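Local coordinates for protein NAD dependent epimerase/dehydratase family (uncultured archaeon MedDCM-OCT-S05-C57, PDB 5Y1F) that binds NAD+ and probably oxidises the side-chain hydroxyl group of threonine, as expected of a monomeric threonine dehydrogenase, at residues D177-R182 against E238-P243; E203-A208 against E318-L323; K213-V218 against L278-Y283. One frame throughout, in Å; residues are numbered along the deposited sequence.

Contact 1 (D177-R182 against E238-P243)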
ATOM      1  N   ASP A 177      14.910   2.491 -13.241  1.00  8.81           N
ATOM      2  CA  ASP A 177      14.925   2.921 -11.834  1.00  8.55           C
ATOM      3  C   ASP A 177      13.524   2.746 -11.247  1.00  8.42           C
ATOM      4  O   ASP A 177      12.675   3.639 -11.333  1.00  9.54           O
ATOM      5  CB  ASP A 177      15.407   4.366 -11.740  1.00  9.40           C
ATOM      6  CG  ASP A 177      15.495   4.862 -10.339  1.00 10.85           C
ATOM      7  OD1 ASP A 177      15.186   4.097  -9.399  1.00 10.42           O
ATOM      8  OD2 ASP A 177      16.046   5.950 -10.142  1.00 12.18           O
ATOM      9  N   VAL A 178      13.296   1.523 -10.789  1.00  7.77           N
ATOM     10  CA  VAL A 178      12.052   1.133 -10.128  1.00  8.05           C
ATOM     11  C   VAL A 178      12.325   0.942  -8.639  1.00  8.12           C
ATOM     12  O   VAL A 178      13.331   0.286  -8.260  1.00  9.09           O
ATOM     13  CB  VAL A 178      11.455  -0.132 -10.760  1.00  9.05           C
ATOM     14  CG1 VAL A 178      12.455  -1.266 -10.873  1.00 10.66           C
ATOM     15  CG2 VAL A 178      10.232  -0.602  -9.995  1.00  9.48           C
ATOM     16  N   ARG A 179      11.484   1.553  -7.800  1.00  7.81           N
ATOM     17  CA  ARG A 179      11.619   1.504  -6.346  1.00  7.28           C
ATOM     18  C   ARG A 179      10.307   1.028  -5.774  1.00  7.97           C
ATOM     19  O   ARG A 179       9.233   1.206  -6.362  1.00  8.24           O
ATOM     20  CB  ARG A 179      11.967   2.895  -5.825  1.00  8.30           C
ATOM     21  CG  ARG A 179      13.229   3.436  -6.459  1.00  8.66           C
ATOM     22  CD  ARG A 179      13.491   4.866  -6.105  1.00  9.43           C
ATOM     23  NE  ARG A 179      14.605   5.398  -6.907  1.00  8.79           N
ATOM     24  CZ  ARG A 179      15.294   6.508  -6.613  1.00 10.07           C
ATOM     25  NH1 ARG A 179      15.064   7.192  -5.518  1.00 10.42           N
ATOM     26  NH2 ARG A 179      16.265   6.902  -7.452  1.00 10.21           N
ATOM     27  N   GLY A 180      10.387   0.407  -4.602  1.00  7.88           N
ATOM     28  CA  GLY A 180       9.201  -0.085  -3.943  1.00  7.67           C
ATOM     29  C   GLY A 180       9.420  -0.343  -2.468  1.00  7.04           C
ATOM     30  O   GLY A 180      10.553  -0.416  -1.977  1.00  8.10           O
ATOM     31  N   ILE A 181       8.296  -0.434  -1.767  1.00  6.72           N
ATOM     32  CA  ILE A 181       8.240  -0.635  -0.325  1.00  6.43           C
ATOM     33  C   ILE A 181       7.348  -1.828  -0.068  1.00  6.95           C
ATOM     34  O   ILE A 181       6.246  -1.951  -0.685  1.00  6.82           O
ATOM     35  CB  ILE A 181       7.677   0.600   0.364  1.00  6.67           C
ATOM     36  CG1 ILE A 181       8.643   1.780   0.235  1.00  8.49           C
ATOM     37  CG2 ILE A 181       7.369   0.325   1.825  1.00  8.17           C
ATOM     38  CD1 ILE A 181       8.049   3.114   0.605  1.00  8.96           C
ATOM     39  N   ARG A 182       7.755  -2.667   0.880  1.00  6.63           N
ATOM     40  CA  ARG A 182       6.862  -3.712   1.430  1.00  6.64           C
ATOM     41  C   ARG A 182       5.945  -3.065   2.467  1.00  7.14           C
ATOM     42  O   ARG A 182       6.236  -3.073   3.645  1.00  7.90           O
ATOM     43  CB  ARG A 182       7.687  -4.808   2.079  1.00  7.02           C
ATOM     44  CG  ARG A 182       8.471  -5.652   1.111  1.00  7.35           C
ATOM     45  CD  ARG A 182       9.512  -6.486   1.792  1.00  7.18           C
ATOM     46  NE  ARG A 182      10.172  -7.378   0.852  1.00  6.81           N
ATOM     47  CZ  ARG A 182      11.317  -8.000   1.097  1.00  7.82           C
ATOM     48  NH1 ARG A 182      11.978  -7.809   2.254  1.00  7.55           N
ATOM     49  NH2 ARG A 182      11.811  -8.831   0.197  1.00  7.73           N
ATOM     50  N   GLU A 238       9.694  10.145  -0.036  1.00  9.29           N
ATOM     51  CA  GLU A 238      11.092  10.218   0.352  1.00  9.13           C
ATOM     52  C   GLU A 238      11.925   9.182  -0.391  1.00  9.71           C
ATOM     53  O   GLU A 238      13.037   9.486  -0.883  1.00 10.73           O
ATOM     54  CB  GLU A 238      11.266  10.023   1.855  1.00 10.02           C
ATOM     55  CG  GLU A 238      10.808  11.213   2.657  1.00 12.60           C
ATOM     56  CD  GLU A 238      10.931  11.008   4.145  1.00 12.87           C
ATOM     57  OE1 GLU A 238      11.357   9.934   4.588  1.00 14.39           O
ATOM     58  OE2 GLU A 238      10.474  11.908   4.882  1.00 15.26           O
ATOM     59  N   LEU A 239      11.428   7.950  -0.507  1.00  8.85           N
ATOM     60  CA  LEU A 239      12.161   6.941  -1.242  1.00  7.98           C
ATOM     61  C   LEU A 239      12.334   7.367  -2.702  1.00  8.25           C
ATOM     62  O   LEU A 239      13.410   7.260  -3.267  1.00  9.25           O
ATOM     63  CB  LEU A 239      11.419   5.596  -1.174  1.00  8.39           C
ATOM     64  CG  LEU A 239      12.000   4.487  -2.082  1.00  8.31           C
ATOM     65  CD1 LEU A 239      13.479   4.271  -1.818  1.00  9.62           C
ATOM     66  CD2 LEU A 239      11.198   3.191  -1.854  1.00  9.71           C
ATOM     67  N   MET A 240      11.279   7.872  -3.304  1.00  8.91           N
ATOM     68  CA  MET A 240      11.374   8.306  -4.696  1.00  9.04           C
ATOM     69  C   MET A 240      12.322   9.453  -4.918  1.00 10.05           C
ATOM     70  O   MET A 240      12.886   9.567  -6.018  1.00 11.27           O
ATOM     71  CB  MET A 240       9.985   8.601  -5.233  1.00  9.17           C
ATOM     72  CG  MET A 240       9.156   7.335  -5.473  1.00  8.72           C
ATOM     73  SD  MET A 240       9.763   6.273  -6.792  1.00  9.48           S
ATOM     74  CE  MET A 240       9.102   7.084  -8.229  1.00  9.97           C
ATOM     75  N   ASP A 241      12.491  10.306  -3.921  1.00 10.14           N
ATOM     76  CA  ASP A 241      13.407  11.445  -4.037  1.00 12.21           C
ATOM     77  C   ASP A 241      14.817  11.127  -3.713  1.00 11.44           C
ATOM     78  O   ASP A 241      15.689  11.969  -4.002  1.00 14.72           O
ATOM     79  CB  ASP A 241      13.009  12.539  -3.065  1.00 15.70           C
ATOM     80  CG  ASP A 241      11.885  13.354  -3.549  1.00 23.83           C
ATOM     81  OD1 ASP A 241      11.565  13.289  -4.749  1.00 31.17           O
ATOM     82  OD2 ASP A 241      11.303  14.064  -2.699  1.00 29.21           O
ATOM     83  N   ALA A 242      15.144   9.976  -3.143  1.00 10.51           N
ATOM     84  CA  ALA A 242      16.506   9.682  -2.758  1.00 11.65           C
ATOM     85  C   ALA A 242      17.414   9.617  -3.989  1.00 12.75           C
ATOM     86  O   ALA A 242      17.025   9.136  -5.036  1.00 12.22           O
ATOM     87  CB  ALA A 242      16.563   8.384  -2.011  1.00 11.83           C
ATOM     88  N   PRO A 243      18.707   9.950  -3.833  1.00 13.06           N
ATOM     89  CA  PRO A 243      19.609   9.676  -4.951  1.00 12.33           C
ATOM     90  C   PRO A 243      19.708   8.190  -5.174  1.00 12.91           C
ATOM     91  O   PRO A 243      19.881   7.416  -4.234  1.00 12.43           O
ATOM     92  CB  PRO A 243      20.951  10.263  -4.498  1.00 14.80           C
ATOM     93  CG  PRO A 243      20.716  10.954  -3.204  1.00 16.92           C
ATOM     94  CD  PRO A 243      19.361  10.601  -2.682  1.00 13.34           C
TER
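R179 on strand 178-187 reaches the C-terminal end of helix 229-241, which ends at D241, and binds the carbonyls there: this is a buried strand-to-helix contact on the central sheet. The side chain leaves with CG beside its own backbone N (chi1 -57°) and then runs extended from CG to NE, long enough to bring the guanidinium to the last turn. R179 NH1 does most of the work. It donates to L239 O at 2.8 Å, lying in that carbonyl's plane while the oxygen lies in the guanidinium plane, and also to A242 O at 2.8 Å, with the donor tilted from the carbonyl plane. A weak third bond runs from NH2 to A242 O. L239 O also accepts the backbone N of A242, so the final turn of the helix and the arginine share one oxygen. What fixes the rotation of the guanidinium is D177, two residues earlier in the chain: R179 NE bonds D177 OD1 at 2.9 Å and R179 NH2 bonds D177 OD2 at 2.9 Å, a side-on, two-pronged salt bridge that would probably balance the buried charge. Lower down, the stem of R179 is apolar. Its CD lies 4.0 Å from M240 SD, and its CB faces the branched end of L239. The same methyl, L239 CD2, also comes 3.6 Å from I181 CG1, the two side chains lying alongside and pointing opposite ways. K125, from the adjoining strand 125-131, bonds M240 O, so a second basic side chain serves the same helix end. Basic side chains hydrogen-bonded to the carbonyls at and just past a helix C-terminus here tie a helix to the largely parallel sheet of a Rossmann-type domain.

Contact 2 (E203-A208 against E318-L323)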
ATOM      1  N   GLU A 203     -11.684  -0.424  10.021  1.00  9.74           N
ATOM      2  CA  GLU A 203     -13.103  -0.642  10.354  1.00  9.56           C
ATOM      3  C   GLU A 203     -13.400  -0.419  11.805  1.00  9.37           C
ATOM      4  O   GLU A 203     -14.461   0.129  12.171  1.00 11.69           O
ATOM      5  CB  GLU A 203     -13.550  -2.038   9.954  1.00 10.93           C
ATOM      6  CG  GLU A 203     -13.533  -2.324   8.475  1.00 11.20           C
ATOM      7  CD  GLU A 203     -13.946  -3.744   8.100  1.00 12.15           C
ATOM      8  OE1 GLU A 203     -13.956  -4.015   6.876  1.00 13.92           O
ATOM      9  OE2 GLU A 203     -14.216  -4.548   9.022  1.00 12.42           O
ATOM     10  N   MET A 204     -12.470  -0.739  12.675  1.00  9.29           N
ATOM     11  CA  MET A 204     -12.700  -0.608  14.100  1.00  9.77           C
ATOM     12  C   MET A 204     -12.893   0.889  14.362  1.00  9.73           C
ATOM     13  O   MET A 204     -13.780   1.275  15.152  1.00  9.78           O
ATOM     14  CB  MET A 204     -11.515  -1.159  14.909  1.00 10.07           C
ATOM     15  CG  MET A 204     -11.856  -1.317  16.335  1.00 10.43           C
ATOM     16  SD  MET A 204     -10.475  -1.917  17.348  1.00 11.82           S
ATOM     17  CE  MET A 204     -10.477  -3.662  16.899  1.00 13.95           C
ATOM     18  N   TYR A 205     -12.030   1.756  13.801  1.00  9.09           N
ATOM     19  CA  TYR A 205     -12.229   3.181  13.994  1.00  9.30           C
ATOM     20  C   TYR A 205     -13.588   3.651  13.448  1.00  9.76           C
ATOM     21  O   TYR A 205     -14.299   4.415  14.124  1.00 10.53           O
ATOM     22  CB  TYR A 205     -11.105   3.966  13.292  1.00  9.18           C
ATOM     23  CG  TYR A 205      -9.778   3.986  13.976  1.00  9.34           C
ATOM     24  CD1 TYR A 205      -9.565   4.769  15.098  1.00 10.03           C
ATOM     25  CD2 TYR A 205      -8.703   3.240  13.504  1.00  9.39           C
ATOM     26  CE1 TYR A 205      -8.290   4.914  15.672  1.00 10.44           C
ATOM     27  CE2 TYR A 205      -7.467   3.297  14.120  1.00 10.54           C
ATOM     28  CZ  TYR A 205      -7.253   4.183  15.160  1.00  9.35           C
ATOM     29  OH  TYR A 205      -6.016   4.261  15.737  1.00  9.84           O
ATOM     30  N   PHE A 206     -13.860   3.316  12.201  1.00 10.27           N
ATOM     31  CA  PHE A 206     -15.094   3.770  11.578  1.00 10.57           C
ATOM     32  C   PHE A 206     -16.315   3.369  12.393  1.00 10.94           C
ATOM     33  O   PHE A 206     -17.204   4.192  12.669  1.00 12.11           O
ATOM     34  CB  PHE A 206     -15.245   3.230  10.155  1.00 10.26           C
ATOM     35  CG  PHE A 206     -14.560   4.048   9.074  1.00 11.12           C
ATOM     36  CD1 PHE A 206     -13.186   4.081   8.924  1.00 11.94           C
ATOM     37  CD2 PHE A 206     -15.316   4.734   8.141  1.00 12.58           C
ATOM     38  CE1 PHE A 206     -12.583   4.794   7.878  1.00 12.97           C
ATOM     39  CE2 PHE A 206     -14.719   5.385   7.066  1.00 14.63           C
ATOM     40  CZ  PHE A 206     -13.350   5.434   6.942  1.00 13.75           C
ATOM     41  N   ASP A 207     -16.409   2.093  12.749  1.00 11.19           N
ATOM     42  CA  ASP A 207     -17.586   1.580  13.433  1.00 11.73           C
ATOM     43  C   ASP A 207     -17.655   2.027  14.879  1.00 11.76           C
ATOM     44  O   ASP A 207     -18.766   2.350  15.393  1.00 12.46           O
ATOM     45  CB  ASP A 207     -17.627   0.062  13.330  1.00 13.56           C
ATOM     46  CG  ASP A 207     -18.077  -0.429  11.990  1.00 18.03           C
ATOM     47  OD1 ASP A 207     -18.211   0.345  10.995  1.00 21.62           O
ATOM     48  OD2 ASP A 207     -18.320  -1.642  11.882  1.00 21.18           O
ATOM     49  N   ALA A 208     -16.538   2.169  15.558  1.00 11.21           N
ATOM     50  CA  ALA A 208     -16.539   2.762  16.873  1.00 12.19           C
ATOM     51  C   ALA A 208     -17.197   4.118  16.874  1.00 13.59           C
ATOM     52  O   ALA A 208     -18.077   4.376  17.708  1.00 14.75           O
ATOM     53  CB  ALA A 208     -15.161   2.845  17.458  1.00 12.56           C
ATOM     54  N   GLU A 318      -5.988  11.576  15.011  1.00 11.99           N
ATOM     55  CA  GLU A 318      -6.346  12.008  13.649  1.00 12.57           C
ATOM     56  C   GLU A 318      -7.589  11.277  13.189  1.00 12.07           C
ATOM     57  O   GLU A 318      -8.491  11.822  12.551  1.00 12.01           O
ATOM     58  CB  GLU A 318      -5.209  11.732  12.668  1.00 16.40           C
ATOM     59  CG  GLU A 318      -4.068  12.718  12.721  1.00 19.81           C
ATOM     60  CD  GLU A 318      -4.361  14.040  12.030  1.00 21.94           C
ATOM     61  OE1 GLU A 318      -5.510  14.284  11.557  1.00 20.96           O
ATOM     62  OE2 GLU A 318      -3.431  14.894  12.050  1.00 28.52           O
ATOM     63  N   MET A 319      -7.587   9.962  13.369  1.00 10.01           N
ATOM     64  CA  MET A 319      -8.694   9.149  12.901  1.00 10.02           C
ATOM     65  C   MET A 319      -9.996   9.585  13.570  1.00 10.95           C
ATOM     66  O   MET A 319     -11.049   9.782  12.911  1.00 10.52           O
ATOM     67  CB  MET A 319      -8.438   7.673  13.212  1.00  9.27           C
ATOM     68  CG  MET A 319      -7.343   7.027  12.407  1.00  9.80           C
ATOM     69  SD  MET A 319      -7.692   6.879  10.649  1.00  9.32           S
ATOM     70  CE  MET A 319      -8.895   5.587  10.682  1.00  9.62           C
ATOM     71  N   ILE A 320      -9.979   9.624  14.899  1.00 10.95           N
ATOM     72  CA  ILE A 320     -11.214   9.893  15.615  1.00 11.78           C
ATOM     73  C   ILE A 320     -11.730  11.308  15.340  1.00 11.24           C
ATOM     74  O   ILE A 320     -12.952  11.498  15.118  1.00 12.48           O
ATOM     75  CB  ILE A 320     -11.072   9.625  17.131  1.00 13.57           C
ATOM     76  CG1 ILE A 320     -10.886   8.124  17.349  1.00 14.13           C
ATOM     77  CG2 ILE A 320     -12.291  10.187  17.897  1.00 14.41           C
ATOM     78  CD1 ILE A 320     -10.636   7.733  18.773  1.00 17.88           C
ATOM     79  N   THR A 321     -10.847  12.290  15.303  1.00 11.71           N
ATOM     80  CA  THR A 321     -11.283  13.665  15.040  1.00 13.50           C
ATOM     81  C   THR A 321     -11.997  13.754  13.686  1.00 12.19           C
ATOM     82  O   THR A 321     -13.115  14.284  13.583  1.00 13.56           O
ATOM     83  CB  THR A 321     -10.140  14.639  15.149  1.00 14.14           C
ATOM     84  OG1 THR A 321      -9.564  14.554  16.468  1.00 17.46           O
ATOM     85  CG2 THR A 321     -10.623  16.054  14.866  1.00 15.57           C
ATOM     86  N   ASN A 322     -11.383  13.224  12.631  1.00 10.54           N
ATOM     87  CA  ASN A 322     -11.950  13.316  11.300  1.00 10.38           C
ATOM     88  C   ASN A 322     -13.212  12.493  11.178  1.00 11.24           C
ATOM     89  O   ASN A 322     -14.210  12.919  10.567  1.00 10.96           O
ATOM     90  CB  ASN A 322     -10.914  12.932  10.250  1.00  9.72           C
ATOM     91  CG  ASN A 322      -9.957  14.067   9.984  1.00 10.78           C
ATOM     92  OD1 ASN A 322     -10.366  15.052   9.362  1.00 11.45           O
ATOM     93  ND2 ASN A 322      -8.753  14.027  10.514  1.00 10.69           N
ATOM     94  N   LEU A 323     -13.235  11.303  11.769  1.00 10.89           N
ATOM     95  CA  LEU A 323     -14.419  10.475  11.701  1.00 11.47           C
ATOM     96  C   LEU A 323     -15.593  11.051  12.468  1.00 12.10           C
ATOM     97  O   LEU A 323     -16.732  10.975  11.989  1.00 12.73           O
ATOM     98  CB  LEU A 323     -14.118   9.030  12.122  1.00 11.89           C
ATOM     99  CG  LEU A 323     -13.264   8.237  11.153  1.00 12.95           C
ATOM    100  CD1 LEU A 323     -12.766   6.978  11.824  1.00 12.15           C
ATOM    101  CD2 LEU A 323     -14.014   7.871   9.878  1.00 13.56           C
TER
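Two aromatic rings of helix 199-211, Y205 and F206, each carry an aliphatic carbon of helix 312-326 almost exactly over the ring centre. M319 CG stands 3.9 Å from the centroid of the Y205 ring, 5° off its normal, and L323 CD2 stands 3.6 Å from the centroid of F206, 4° off. Both are CH-pi contacts, and in both pairs the side chains cross at about a right angle. M319 spreads along the face it covers. Its CB sits 3.6 Å from Y205 CD1, and bends at chi2 and chi3 fold the chain back so that CE comes 3.7 Å from Y205 CD2. The sulfur stays above the same face but farther off, SD being 4.9 Å from the ring centroid, a Met-aromatic contact. I320 adds a looser touch at the edge of the tyrosine ring. L323 divides its two methyls: while CD2 covers the F206 face, CD1 turns to Y205 CB at 3.7 Å, bridging the two aromatic residues. No hydrogen bond crosses between 203-208 and 318-323, and all five touching residues are buried, so apolar packing alone joins them here. Y205 OH is hydrogen-bonded to T316 OG1, about a turn before M319 on helix 312-326. With axes 9.9 Å apart and crossing at -39°, the two segments run roughly in the same direction. Helix 262-270 packs on Y205 through L265 and I269, strand 213-216 lies against M204 and D207, and F228 of strand 223-228 touches M319.

Contact 3 (K213-V218 against L278-Y283)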
ATOM      1  N   LYS A 213     -20.123   0.215  18.077  1.00 18.70           N
ATOM      2  CA  LYS A 213     -19.949  -1.249  18.108  1.00 19.50           C
ATOM      3  C   LYS A 213     -19.145  -1.663  16.906  1.00 17.09           C
ATOM      4  O   LYS A 213     -19.341  -1.146  15.824  1.00 18.14           O
ATOM      5  CB  LYS A 213     -21.306  -1.950  18.021  1.00 23.85           C
ATOM      6  CG  LYS A 213     -22.185  -1.785  19.249  1.00 31.31           C
ATOM      7  CD  LYS A 213     -23.266  -2.857  19.281  1.00 39.24           C
ATOM      8  CE  LYS A 213     -24.215  -2.676  20.459  1.00 41.27           C
ATOM      9  NZ  LYS A 213     -23.511  -2.538  21.769  1.00 45.11           N
ATOM     10  N   TYR A 214     -18.421  -2.763  17.031  1.00 13.80           N
ATOM     11  CA  TYR A 214     -17.675  -3.324  15.923  1.00 12.38           C
ATOM     12  C   TYR A 214     -17.615  -4.831  16.097  1.00 11.59           C
ATOM     13  O   TYR A 214     -17.407  -5.306  17.212  1.00 14.08           O
ATOM     14  CB  TYR A 214     -16.254  -2.771  15.869  1.00 12.64           C
ATOM     15  CG  TYR A 214     -15.449  -3.301  14.715  1.00 11.32           C
ATOM     16  CD1 TYR A 214     -14.168  -3.878  14.924  1.00 11.67           C
ATOM     17  CD2 TYR A 214     -15.936  -3.270  13.414  1.00 12.36           C
ATOM     18  CE1 TYR A 214     -13.459  -4.395  13.878  1.00 10.63           C
ATOM     19  CE2 TYR A 214     -15.211  -3.832  12.372  1.00 13.26           C
ATOM     20  CZ  TYR A 214     -13.992  -4.399  12.644  1.00 11.45           C
ATOM     21  OH  TYR A 214     -13.254  -5.008  11.617  1.00 12.17           O
ATOM     22  N   GLU A 215     -17.764  -5.550  14.993  1.00 11.42           N
ATOM     23  CA  GLU A 215     -17.505  -6.991  14.939  1.00 12.18           C
ATOM     24  C   GLU A 215     -16.221  -7.206  14.139  1.00 11.84           C
ATOM     25  O   GLU A 215     -16.192  -6.982  12.939  1.00 13.04           O
ATOM     26  CB  GLU A 215     -18.658  -7.728  14.250  1.00 16.45           C
ATOM     27  CG  GLU A 215     -19.983  -7.662  14.976  1.00 25.49           C
ATOM     28  CD  GLU A 215     -20.728  -8.997  14.936  1.00 29.16           C
ATOM     29  OE1 GLU A 215     -21.205  -9.428  16.008  1.00 41.96           O
ATOM     30  OE2 GLU A 215     -20.706  -9.669  13.872  1.00 32.07           O
ATOM     31  N   CYS A 216     -15.174  -7.537  14.866  1.00 10.27           N
ATOM     32  CA  CYS A 216     -13.833  -7.671  14.327  1.00  9.25           C
ATOM     33  C   CYS A 216     -13.705  -9.029  13.660  1.00  9.81           C
ATOM     34  O   CYS A 216     -14.079 -10.058  14.279  1.00 11.12           O
ATOM     35  CB  CYS A 216     -12.830  -7.476  15.443  1.00  8.44           C
ATOM     36  SG  CYS A 216     -11.138  -7.410  14.867  1.00 10.08           S
ATOM     37  N   PHE A 217     -13.162  -9.099  12.462  1.00  9.14           N
ATOM     38  CA  PHE A 217     -13.036 -10.351  11.685  1.00  9.40           C
ATOM     39  C   PHE A 217     -11.724 -11.100  11.915  1.00  9.07           C
ATOM     40  O   PHE A 217     -11.482 -12.085  11.228  1.00  8.75           O
ATOM     41  CB  PHE A 217     -13.290 -10.079  10.181  1.00  9.58           C
ATOM     42  CG  PHE A 217     -12.323  -9.110   9.561  1.00  8.91           C
ATOM     43  CD1 PHE A 217     -11.085  -9.523   9.201  1.00  9.32           C
ATOM     44  CD2 PHE A 217     -12.691  -7.798   9.287  1.00 10.58           C
ATOM     45  CE1 PHE A 217     -10.189  -8.675   8.550  1.00  9.15           C
ATOM     46  CE2 PHE A 217     -11.836  -6.975   8.584  1.00 12.55           C
ATOM     47  CZ  PHE A 217     -10.564  -7.383   8.265  1.00 10.11           C
ATOM     48  N   VAL A 218     -10.912 -10.643  12.852  1.00  8.76           N
ATOM     49  CA  VAL A 218      -9.769 -11.388  13.336  1.00  8.97           C
ATOM     50  C   VAL A 218      -9.924 -11.504  14.855  1.00  8.79           C
ATOM     51  O   VAL A 218     -10.635 -10.725  15.497  1.00  8.85           O
ATOM     52  CB  VAL A 218      -8.423 -10.740  12.941  1.00  9.13           C
ATOM     53  CG1 VAL A 218      -8.233 -10.699  11.440  1.00  9.95           C
ATOM     54  CG2 VAL A 218      -8.229  -9.369  13.551  1.00  8.88           C
ATOM     55  N   LEU A 278     -16.704  -6.912  19.487  1.00 11.84           N
ATOM     56  CA  LEU A 278     -16.875  -8.375  19.543  1.00 12.74           C
ATOM     57  C   LEU A 278     -15.937  -8.960  18.511  1.00 12.65           C
ATOM     58  O   LEU A 278     -15.735  -8.376  17.431  1.00 16.72           O
ATOM     59  CB  LEU A 278     -18.301  -8.766  19.173  1.00 16.50           C
ATOM     60  CG  LEU A 278     -19.349  -8.319  20.204  1.00 20.44           C
ATOM     61  CD1 LEU A 278     -20.716  -8.806  19.720  1.00 22.72           C
ATOM     62  CD2 LEU A 278     -19.024  -8.842  21.606  1.00 21.93           C
ATOM     63  N   TYR A 279     -15.420 -10.151  18.779  1.00  9.90           N
ATOM     64  CA  TYR A 279     -14.432 -10.777  17.910  1.00  9.42           C
ATOM     65  C   TYR A 279     -15.041 -12.034  17.285  1.00  9.78           C
ATOM     66  O   TYR A 279     -15.404 -12.990  18.031  1.00 10.33           O
ATOM     67  CB  TYR A 279     -13.189 -11.092  18.730  1.00  9.07           C
ATOM     68  CG  TYR A 279     -12.469  -9.848  19.209  1.00  9.63           C
ATOM     69  CD1 TYR A 279     -11.544  -9.214  18.387  1.00  9.45           C
ATOM     70  CD2 TYR A 279     -12.805  -9.199  20.391  1.00  9.38           C
ATOM     71  CE1 TYR A 279     -10.966  -8.012  18.747  1.00  9.32           C
ATOM     72  CE2 TYR A 279     -12.153  -8.059  20.815  1.00 10.04           C
ATOM     73  CZ  TYR A 279     -11.278  -7.439  19.946  1.00 10.40           C
ATOM     74  OH  TYR A 279     -10.630  -6.268  20.292  1.00 10.77           O
ATOM     75  N   LYS A 280     -15.172 -12.031  15.980  1.00  9.26           N
ATOM     76  CA  LYS A 280     -15.778 -13.108  15.191  1.00 11.59           C
ATOM     77  C   LYS A 280     -14.914 -13.374  13.967  1.00 10.85           C
ATOM     78  O   LYS A 280     -15.136 -12.831  12.874  1.00 11.51           O
ATOM     79  CB  LYS A 280     -17.190 -12.710  14.753  1.00 14.72           C
ATOM     80  CG  LYS A 280     -18.136 -12.587  15.935  1.00 17.92           C
ATOM     81  CD  LYS A 280     -19.249 -13.621  15.815  1.00 25.99           C
ATOM     82  CE  LYS A 280     -20.303 -13.198  14.809  1.00 30.99           C
ATOM     83  NZ  LYS A 280     -21.671 -13.562  15.279  1.00 36.12           N
ATOM     84  N   PRO A 281     -13.882 -14.173  14.111  1.00  9.90           N
ATOM     85  CA  PRO A 281     -12.916 -14.350  13.019  1.00 10.50           C
ATOM     86  C   PRO A 281     -13.524 -14.983  11.799  1.00  9.96           C
ATOM     87  O   PRO A 281     -14.453 -15.813  11.894  1.00 10.79           O
ATOM     88  CB  PRO A 281     -11.839 -15.225  13.621  1.00 10.66           C
ATOM     89  CG  PRO A 281     -11.956 -14.958  15.097  1.00 10.43           C
ATOM     90  CD  PRO A 281     -13.419 -14.830  15.341  1.00 10.14           C
ATOM     91  N   ASP A 282     -12.978 -14.636  10.640  1.00  9.94           N
ATOM     92  CA  ASP A 282     -13.351 -15.290   9.375  1.00 10.96           C
ATOM     93  C   ASP A 282     -12.100 -15.717   8.598  1.00 10.36           C
ATOM     94  O   ASP A 282     -11.025 -15.792   9.158  1.00  9.77           O
ATOM     95  CB  ASP A 282     -14.369 -14.475   8.574  1.00 11.30           C
ATOM     96  CG  ASP A 282     -13.832 -13.202   7.955  1.00 11.49           C
ATOM     97  OD1 ASP A 282     -14.686 -12.422   7.497  1.00 14.14           O
ATOM     98  OD2 ASP A 282     -12.604 -12.976   7.831  1.00 10.66           O
ATOM     99  N   TYR A 283     -12.264 -16.013   7.306  1.00  9.99           N
ATOM    100  CA  TYR A 283     -11.185 -16.516   6.490  1.00 10.61           C
ATOM    101  C   TYR A 283      -9.953 -15.589   6.510  1.00 10.02           C
ATOM    102  O   TYR A 283      -8.826 -16.033   6.273  1.00 10.11           O
ATOM    103  CB  TYR A 283     -11.624 -16.747   5.038  1.00 10.98           C
ATOM    104  CG  TYR A 283     -11.861 -15.470   4.232  1.00 10.97           C
ATOM    105  CD1 TYR A 283     -10.911 -15.035   3.311  1.00 11.09           C
ATOM    106  CD2 TYR A 283     -12.981 -14.705   4.407  1.00 11.04           C
ATOM    107  CE1 TYR A 283     -11.104 -13.884   2.570  1.00 11.12           C
ATOM    108  CE2 TYR A 283     -13.144 -13.501   3.725  1.00 12.75           C
ATOM    109  CZ  TYR A 283     -12.185 -13.101   2.807  1.00 12.22           C
ATOM    110  OH  TYR A 283     -12.372 -11.896   2.093  1.00 13.56           O
TER
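E215 pairs with L278 and C216 with Y279 as a short parallel ladder, bonded from L278 N to Y214 O, C216 N to L278 O and K280 N to C216 O, all 2.8 to 2.9 Å. Beyond it D282 N still reaches F217 O at 3.0 Å, but from above the carbonyl plane, as both chains leave strand geometry. On one face of the pair E215 crosses L278 obliquely, OE1 near CD1, and its OE2 comes up to K280 CE; E215 OE1 and K280 NZ are 4.2 Å apart, too far for a salt bridge. On the other face C216 CB lies 3.7 Å from Y279 CD1. That ring also turns an edge to V218 O, 3.4 Å from Y279 CD1; the hydroxyl of Y279 bonds E266. D282 has its CG between the backbone N and the carbonyl carbon (chi1 71°), which folds the carboxylate back against F217 CB, with D282 OD2 3.8 Å away. Its OD1 forms a salt bridge with R284, which also makes a cation-pi contact with the F217 ring, and the carboxylate caps a backbone N just past the segment. With an alanine here the carboxylate is gone, and R284 would probably lose its acidic mate and be freer to drift from the F217 ring, with the turn into helix 284-288 left without that side-chain cap. A two-stranded parallel sheet set apart from the main one, leading through a capped turn into a helix, is consistent with the small C-terminal substrate-binding part of extended short-chain dehydrogenases.

Overall arrangement
Contact 1 and the other two lie on opposite sides of the chain's centre. Contact 1 belongs to the nine-stranded nucleotide-binding sheet, whereas contacts 2 and 3 are neighbours in the smaller lobe, their centres about 17 Å apart, against about 30 and 36 Å from contact 1. Strand 178-187, helix 199-211 and strand 213-216 follow one another, so the first halves of all three come in sequence; helix 229-241, strand 276-279 and helix 312-326 then supply the second halves in the order 1, 3, 2. Contact 3 is thus nested inside contact 2, and E203 OE2 meets Y214 OH between them. The chain leaves the cofactor-binding sheet, returns to it, and closes the smaller lobe with its C-terminal helix.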